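Local coordinates for protein vanadium-dependent haloperoxidase (PDB 4CIT) that is a bacterial vanadium-dependent iodoperoxidase, probably using hydrogen peroxide to oxidise iodide at a vanadate cofactor bound within a largely helical fold, at residues V355-S369 with R418-G432. Residues are numbered along the deposited sequence; the frame is centred on the assembly and turned at random. Where two conformers were deposited one is given.
Sequences VLQTPPFPEYTSGHS and RMYGGIHYRAAIEVG. With VO4 (vanadate ion), chain B; VO4 (vanadate ion), chain D; VO4 (vanadate ion), chain F; VO4 (vanadate ion), chain E.
The vanadate site of the haloperoxidase is built where H424 and R418 meet E363, S366 and H368. H424 NE2 binds vanadium at 2.2 Å. At the other end of its imidazole, ND1 donates to E363 OE2 (2.8 Å); OE2 lies nearly in the imidazole plane, while ND1 meets it from above the carboxylate plane. Y425 N reaches the same oxygen from the opposite face of the carboxylate, and the His-carboxylate bond helps fix the ring's rotation. S366 CB lies over the imidazole face, a CH-pi contact 3.5 Å from the H424 centroid. With its OG anti to the backbone N (chi1 160°), S366 donates to vanadate O2 at 2.6 Å and also caps helix 367-383 by accepting from S369 N. Both segments lie in the PAP2-superfamily region, and K332 and R339 add further bonds to vanadate. The R418 guanidinium is sandwiched: H368 stacks on one face, planes 17° apart, and I423 CD1 sits 3.7 Å above the other. Bends at chi2 and chi3 fold the arginine so that NE donates to vanadate O2 and NH2 to vanadate O4, both at 3.0 Å, while NH1 pairs with D267. Farther out, L356 N bonds G421 O at 2.9 Å, and Y364 packs on A428.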
loop_
_atom_site.group_PDB
_atom_site.type_symbol
_atom_site.label_atom_id
_atom_site.label_comp_id
_atom_site.label_asym_id
_atom_site.label_seq_id
_atom_site.Cartn_x
_atom_site.Cartn_y
_atom_site.Cartn_z
ATOM N N VAL A 355 -20.050 -8.449 10.077
ATOM C CA VAL A 355 -20.506 -7.668 8.954
ATOM C C VAL A 355 -19.690 -7.985 7.705
ATOM O O VAL A 355 -20.261 -8.196 6.623
ATOM C CB VAL A 355 -20.459 -6.153 9.253
ATOM C CG1 VAL A 355 -20.649 -5.329 8.014
ATOM C CG2 VAL A 355 -21.604 -5.780 10.188
ATOM N N LEU A 356 -18.389 -8.019 7.848
ATOM C CA LEU A 356 -17.491 -8.345 6.723
ATOM C C LEU A 356 -17.011 -9.777 6.857
ATOM O O LEU A 356 -16.838 -10.263 7.957
ATOM C CB LEU A 356 -16.285 -7.443 6.758
ATOM C CG LEU A 356 -16.613 -5.948 6.638
ATOM C CD1 LEU A 356 -15.311 -5.149 6.747
ATOM C CD2 LEU A 356 -17.362 -5.555 5.389
ATOM N N GLN A 357 -16.643 -10.384 5.741
ATOM C CA GLN A 357 -15.937 -11.639 5.773
ATOM C C GLN A 357 -14.543 -11.475 6.394
ATOM O O GLN A 357 -13.871 -10.490 6.102
ATOM C CB GLN A 357 -15.790 -12.148 4.348
ATOM C CG GLN A 357 -15.170 -13.530 4.281
ATOM C CD GLN A 357 -15.204 -14.146 2.853
ATOM O OE1 GLN A 357 -14.129 -14.453 2.224
ATOM N NE2 GLN A 357 -16.449 -14.361 2.356
ATOM N N THR A 358 -14.100 -12.465 7.174
ATOM C CA THR A 358 -12.821 -12.364 7.855
ATOM C C THR A 358 -11.718 -12.691 6.883
ATOM O O THR A 358 -11.825 -13.676 6.205
ATOM C CB THR A 358 -12.772 -13.340 9.066
ATOM O OG1 THR A 358 -13.894 -13.035 9.951
ATOM C CG2 THR A 358 -11.448 -13.105 9.793
ATOM N N PRO A 359 -10.704 -11.822 6.763
ATOM C CA PRO A 359 -9.591 -12.126 5.931
ATOM C C PRO A 359 -8.738 -13.254 6.394
ATOM O O PRO A 359 -8.608 -13.509 7.579
ATOM C CB PRO A 359 -8.812 -10.828 5.928
ATOM C CG PRO A 359 -9.770 -9.770 6.364
ATOM C CD PRO A 359 -10.582 -10.498 7.350
ATOM N N PRO A 360 -8.072 -13.957 5.446
ATOM C CA PRO A 360 -7.354 -15.150 5.790
ATOM C C PRO A 360 -5.960 -14.978 6.322
ATOM O O PRO A 360 -5.001 -15.399 5.705
ATOM C CB PRO A 360 -7.311 -15.920 4.455
ATOM C CG PRO A 360 -7.233 -14.827 3.434
ATOM C CD PRO A 360 -8.078 -13.683 3.990
ATOM N N PHE A 361 -5.829 -14.401 7.505
ATOM C CA PHE A 361 -4.565 -14.204 8.142
ATOM C C PHE A 361 -4.789 -13.839 9.595
ATOM O O PHE A 361 -5.944 -13.391 9.944
ATOM C CB PHE A 361 -3.621 -13.220 7.433
ATOM C CG PHE A 361 -4.281 -12.043 6.822
ATOM C CD1 PHE A 361 -4.563 -10.928 7.572
ATOM C CD2 PHE A 361 -4.586 -12.052 5.487
ATOM C CE1 PHE A 361 -5.108 -9.806 7.024
ATOM C CE2 PHE A 361 -5.169 -10.968 4.899
ATOM C CZ PHE A 361 -5.477 -9.837 5.672
ATOM N N PRO A 362 -3.778 -14.040 10.458
ATOM C CA PRO A 362 -3.955 -13.762 11.866
ATOM C C PRO A 362 -4.330 -12.306 12.175
ATOM O O PRO A 362 -4.170 -11.386 11.360
ATOM C CB PRO A 362 -2.616 -14.127 12.486
ATOM C CG PRO A 362 -2.109 -15.169 11.570
ATOM C CD PRO A 362 -2.474 -14.663 10.242
ATOM N N GLU A 363 -4.838 -12.124 13.357
ATOM C CA GLU A 363 -5.566 -10.916 13.775
ATOM C C GLU A 363 -4.730 -9.677 14.174
ATOM O O GLU A 363 -5.193 -8.532 13.928
ATOM C CB GLU A 363 -6.551 -11.278 14.850
ATOM C CG GLU A 363 -7.601 -10.228 15.100
ATOM C CD GLU A 363 -7.207 -9.104 15.973
ATOM O OE1 GLU A 363 -6.296 -9.239 16.840
ATOM O OE2 GLU A 363 -7.898 -8.066 15.852
ATOM N N TYR A 364 -3.559 -9.835 14.759
ATOM C CA TYR A 364 -2.962 -8.711 15.500
ATOM C C TYR A 364 -1.586 -8.392 14.926
ATOM O O TYR A 364 -0.784 -9.280 14.854
ATOM C CB TYR A 364 -2.806 -9.108 16.973
ATOM C CG TYR A 364 -2.264 -8.044 17.893
ATOM C CD1 TYR A 364 -3.049 -7.091 18.454
ATOM C CD2 TYR A 364 -0.886 -7.996 18.175
ATOM C CE1 TYR A 364 -2.530 -6.139 19.323
ATOM C CE2 TYR A 364 -0.350 -7.078 19.029
ATOM C CZ TYR A 364 -1.164 -6.153 19.598
ATOM O OH TYR A 364 -0.671 -5.256 20.493
ATOM N N THR A 365 -1.262 -7.195 14.556
ATOM C CA THR A 365 -2.125 -5.991 14.518
ATOM C C THR A 365 -2.853 -5.913 13.164
ATOM O O THR A 365 -2.604 -6.729 12.243
ATOM C CB THR A 365 -1.233 -4.738 14.671
ATOM O OG1 THR A 365 -0.103 -4.912 13.783
ATOM C CG2 THR A 365 -0.835 -4.513 16.119
ATOM N N SER A 366 -3.818 -5.000 13.030
ATOM C CA SER A 366 -4.631 -4.821 11.844
ATOM C C SER A 366 -3.860 -4.131 10.712
ATOM O O SER A 366 -3.287 -3.062 10.951
ATOM C CB SER A 366 -5.822 -3.934 12.175
ATOM O OG SER A 366 -6.403 -3.348 10.984
ATOM N N GLY A 367 -3.795 -4.802 9.546
ATOM C CA GLY A 367 -3.192 -4.256 8.388
ATOM C C GLY A 367 -3.739 -2.913 7.955
ATOM O O GLY A 367 -2.983 -1.976 7.643
ATOM N N HIS A 368 -5.059 -2.802 7.924
ATOM C CA HIS A 368 -5.661 -1.556 7.610
ATOM C C HIS A 368 -5.163 -0.460 8.516
ATOM O O HIS A 368 -4.910 0.696 8.093
ATOM C CB HIS A 368 -7.186 -1.613 7.739
ATOM C CG HIS A 368 -7.870 -2.284 6.623
ATOM N ND1 HIS A 368 -7.776 -3.641 6.406
ATOM C CD2 HIS A 368 -8.764 -1.803 5.708
ATOM C CE1 HIS A 368 -8.495 -3.942 5.327
ATOM N NE2 HIS A 368 -9.148 -2.863 4.939
ATOM N N SER A 369 -5.093 -0.768 9.818
ATOM C CA SER A 369 -4.664 0.191 10.817
ATOM C C SER A 369 -3.211 0.630 10.693
ATOM O O SER A 369 -2.924 1.868 10.680
ATOM C CB SER A 369 -4.923 -0.264 12.249
ATOM O OG SER A 369 -6.320 -0.534 12.354
ATOM N N ARG A 418 -12.793 -1.565 10.853
ATOM C CA ARG A 418 -12.534 -2.973 11.177
ATOM C C ARG A 418 -13.265 -3.479 12.432
ATOM O O ARG A 418 -13.473 -4.679 12.513
ATOM C CB ARG A 418 -11.037 -3.254 11.289
ATOM C CG ARG A 418 -10.255 -2.639 10.137
ATOM C CD ARG A 418 -10.743 -3.011 8.757
ATOM N NE ARG A 418 -10.282 -4.381 8.363
ATOM C CZ ARG A 418 -10.765 -5.122 7.387
ATOM N NH1 ARG A 418 -11.791 -4.738 6.644
ATOM N NH2 ARG A 418 -10.181 -6.337 7.105
ATOM N N MET A 419 -13.636 -2.564 13.319
ATOM C CA MET A 419 -14.475 -2.886 14.482
ATOM C C MET A 419 -15.895 -3.039 14.012
ATOM O O MET A 419 -16.554 -4.087 14.331
ATOM C CB MET A 419 -14.374 -1.797 15.561
ATOM C CG MET A 419 -15.389 -2.012 16.680
ATOM S SD MET A 419 -15.219 -3.523 17.640
ATOM C CE MET A 419 -13.471 -3.303 18.123
ATOM N N TYR A 420 -16.359 -2.079 13.196
ATOM C CA TYR A 420 -17.719 -2.235 12.613
ATOM C C TYR A 420 -17.804 -3.459 11.795
ATOM O O TYR A 420 -18.882 -4.055 11.685
ATOM C CB TYR A 420 -18.063 -1.060 11.736
ATOM C CG TYR A 420 -17.947 0.317 12.389
ATOM C CD1 TYR A 420 -18.193 0.496 13.737
ATOM C CD2 TYR A 420 -17.714 1.469 11.608
ATOM C CE1 TYR A 420 -18.142 1.768 14.334
ATOM C CE2 TYR A 420 -17.645 2.736 12.196
ATOM C CZ TYR A 420 -17.865 2.876 13.522
ATOM O OH TYR A 420 -17.855 4.112 14.127
ATOM N N GLY A 421 -16.678 -3.837 11.160
ATOM C CA GLY A 421 -16.684 -4.997 10.331
ATOM C C GLY A 421 -16.693 -6.367 11.008
ATOM O O GLY A 421 -16.957 -7.389 10.314
ATOM N N GLY A 422 -16.414 -6.420 12.306
ATOM C CA GLY A 422 -16.444 -7.661 13.108
ATOM C C GLY A 422 -15.279 -8.551 12.959
ATOM O O GLY A 422 -15.348 -9.705 13.345
ATOM N N ILE A 423 -14.154 -8.016 12.414
ATOM C CA ILE A 423 -12.994 -8.848 12.126
ATOM C C ILE A 423 -11.729 -8.545 12.933
ATOM O O ILE A 423 -10.762 -9.259 12.850
ATOM C CB ILE A 423 -12.678 -8.934 10.594
ATOM C CG1 ILE A 423 -12.128 -7.625 10.064
ATOM C CG2 ILE A 423 -13.908 -9.473 9.868
ATOM C CD1 ILE A 423 -13.120 -6.547 9.814
ATOM N N HIS A 424 -11.708 -7.435 13.641
ATOM C CA HIS A 424 -10.607 -7.062 14.560
ATOM C C HIS A 424 -11.109 -6.698 15.892
ATOM O O HIS A 424 -12.126 -6.019 16.030
ATOM C CB HIS A 424 -9.744 -5.899 13.997
ATOM C CG HIS A 424 -8.759 -6.317 12.935
ATOM N ND1 HIS A 424 -7.699 -7.155 13.164
ATOM C CD2 HIS A 424 -8.742 -6.056 11.599
ATOM C CE1 HIS A 424 -7.022 -7.327 12.034
ATOM N NE2 HIS A 424 -7.643 -6.680 11.065
ATOM N N TYR A 425 -10.318 -7.013 16.911
ATOM C CA TYR A 425 -10.538 -6.477 18.267
ATOM C C TYR A 425 -9.967 -5.052 18.390
ATOM O O TYR A 425 -9.070 -4.632 17.629
ATOM C CB TYR A 425 -9.814 -7.354 19.321
ATOM C CG TYR A 425 -10.018 -8.863 19.198
ATOM C CD1 TYR A 425 -11.141 -9.475 19.606
ATOM C CD2 TYR A 425 -9.068 -9.627 18.582
ATOM C CE1 TYR A 425 -11.340 -10.879 19.444
ATOM C CE2 TYR A 425 -9.211 -11.005 18.434
ATOM C CZ TYR A 425 -10.369 -11.632 18.843
ATOM O OH TYR A 425 -10.410 -12.997 18.615
ATOM N N ARG A 426 -10.354 -4.349 19.451
ATOM C CA ARG A 426 -9.848 -3.022 19.706
ATOM C C ARG A 426 -8.347 -2.915 19.705
ATOM O O ARG A 426 -7.786 -1.922 19.135
ATOM C CB ARG A 426 -10.483 -2.436 21.006
ATOM C CG ARG A 426 -9.958 -1.045 21.426
ATOM C CD ARG A 426 -10.635 -0.666 22.735
ATOM N NE ARG A 426 -12.037 -0.352 22.472
ATOM C CZ ARG A 426 -12.501 0.812 22.019
ATOM N NH1 ARG A 426 -11.685 1.859 21.860
ATOM N NH2 ARG A 426 -13.818 0.971 21.779
ATOM N N ALA A 427 -7.669 -3.818 20.399
ATOM C CA ALA A 427 -6.181 -3.714 20.516
ATOM C C ALA A 427 -5.488 -3.742 19.173
ATOM O O ALA A 427 -4.555 -2.932 18.914
ATOM C CB ALA A 427 -5.623 -4.756 21.420
ATOM N N ALA A 428 -5.938 -4.641 18.269
ATOM C CA ALA A 428 -5.314 -4.752 16.941
ATOM C C ALA A 428 -5.465 -3.466 16.151
ATOM O O ALA A 428 -4.542 -3.049 15.442
ATOM C CB ALA A 428 -5.962 -5.901 16.171
ATOM N N ILE A 429 -6.541 -2.740 16.404
ATOM C CA ILE A 429 -6.815 -1.510 15.747
ATOM C C ILE A 429 -6.058 -0.323 16.345
ATOM O O ILE A 429 -5.328 0.381 15.626
ATOM C CB ILE A 429 -8.355 -1.207 15.775
ATOM C CG1 ILE A 429 -9.145 -2.300 14.998
ATOM C CG2 ILE A 429 -8.645 0.198 15.296
ATOM C CD1 ILE A 429 -10.613 -2.250 15.285
ATOM N N GLU A 430 -6.167 -0.145 17.664
ATOM C CA GLU A 430 -5.527 1.002 18.358
ATOM C C GLU A 430 -4.016 0.879 18.369
ATOM O O GLU A 430 -3.297 1.835 18.000
ATOM C CB GLU A 430 -6.063 1.105 19.747
ATOM C CG GLU A 430 -7.536 1.521 19.658
ATOM C CD GLU A 430 -8.121 1.852 21.027
ATOM O OE1 GLU A 430 -7.485 1.602 22.023
ATOM O OE2 GLU A 430 -9.235 2.333 21.075
ATOM N N VAL A 431 -3.545 -0.313 18.689
ATOM C CA VAL A 431 -2.131 -0.563 18.711
ATOM C C VAL A 431 -1.585 -0.539 17.287
ATOM O O VAL A 431 -0.428 -0.047 17.013
ATOM C CB VAL A 431 -1.741 -1.860 19.459
ATOM C CG1 VAL A 431 -0.262 -2.049 19.325
ATOM C CG2 VAL A 431 -2.254 -1.800 20.898
ATOM N N GLY A 432 -2.370 -1.037 16.322
ATOM C CA GLY A 432 -1.946 -1.001 14.922
ATOM C C GLY A 432 -1.784 0.395 14.349
ATOM O O GLY A 432 -0.807 0.694 13.648
HETATM V V VO4 B . -7.067 -6.666 8.987
HETATM O O2 VO4 D . -7.458 -4.847 9.118
HETATM O O4 VO4 F . -8.050 -7.860 8.667
HETATM O O3 VO4 E . -5.483 -7.119 9.475
HETATM O O HOH W 1 -19.542 -6.669 12.541
HETATM O O HOH W 2 -14.024 -12.180 12.716
HETATM O O HOH W 3 -6.364 -7.610 19.125
#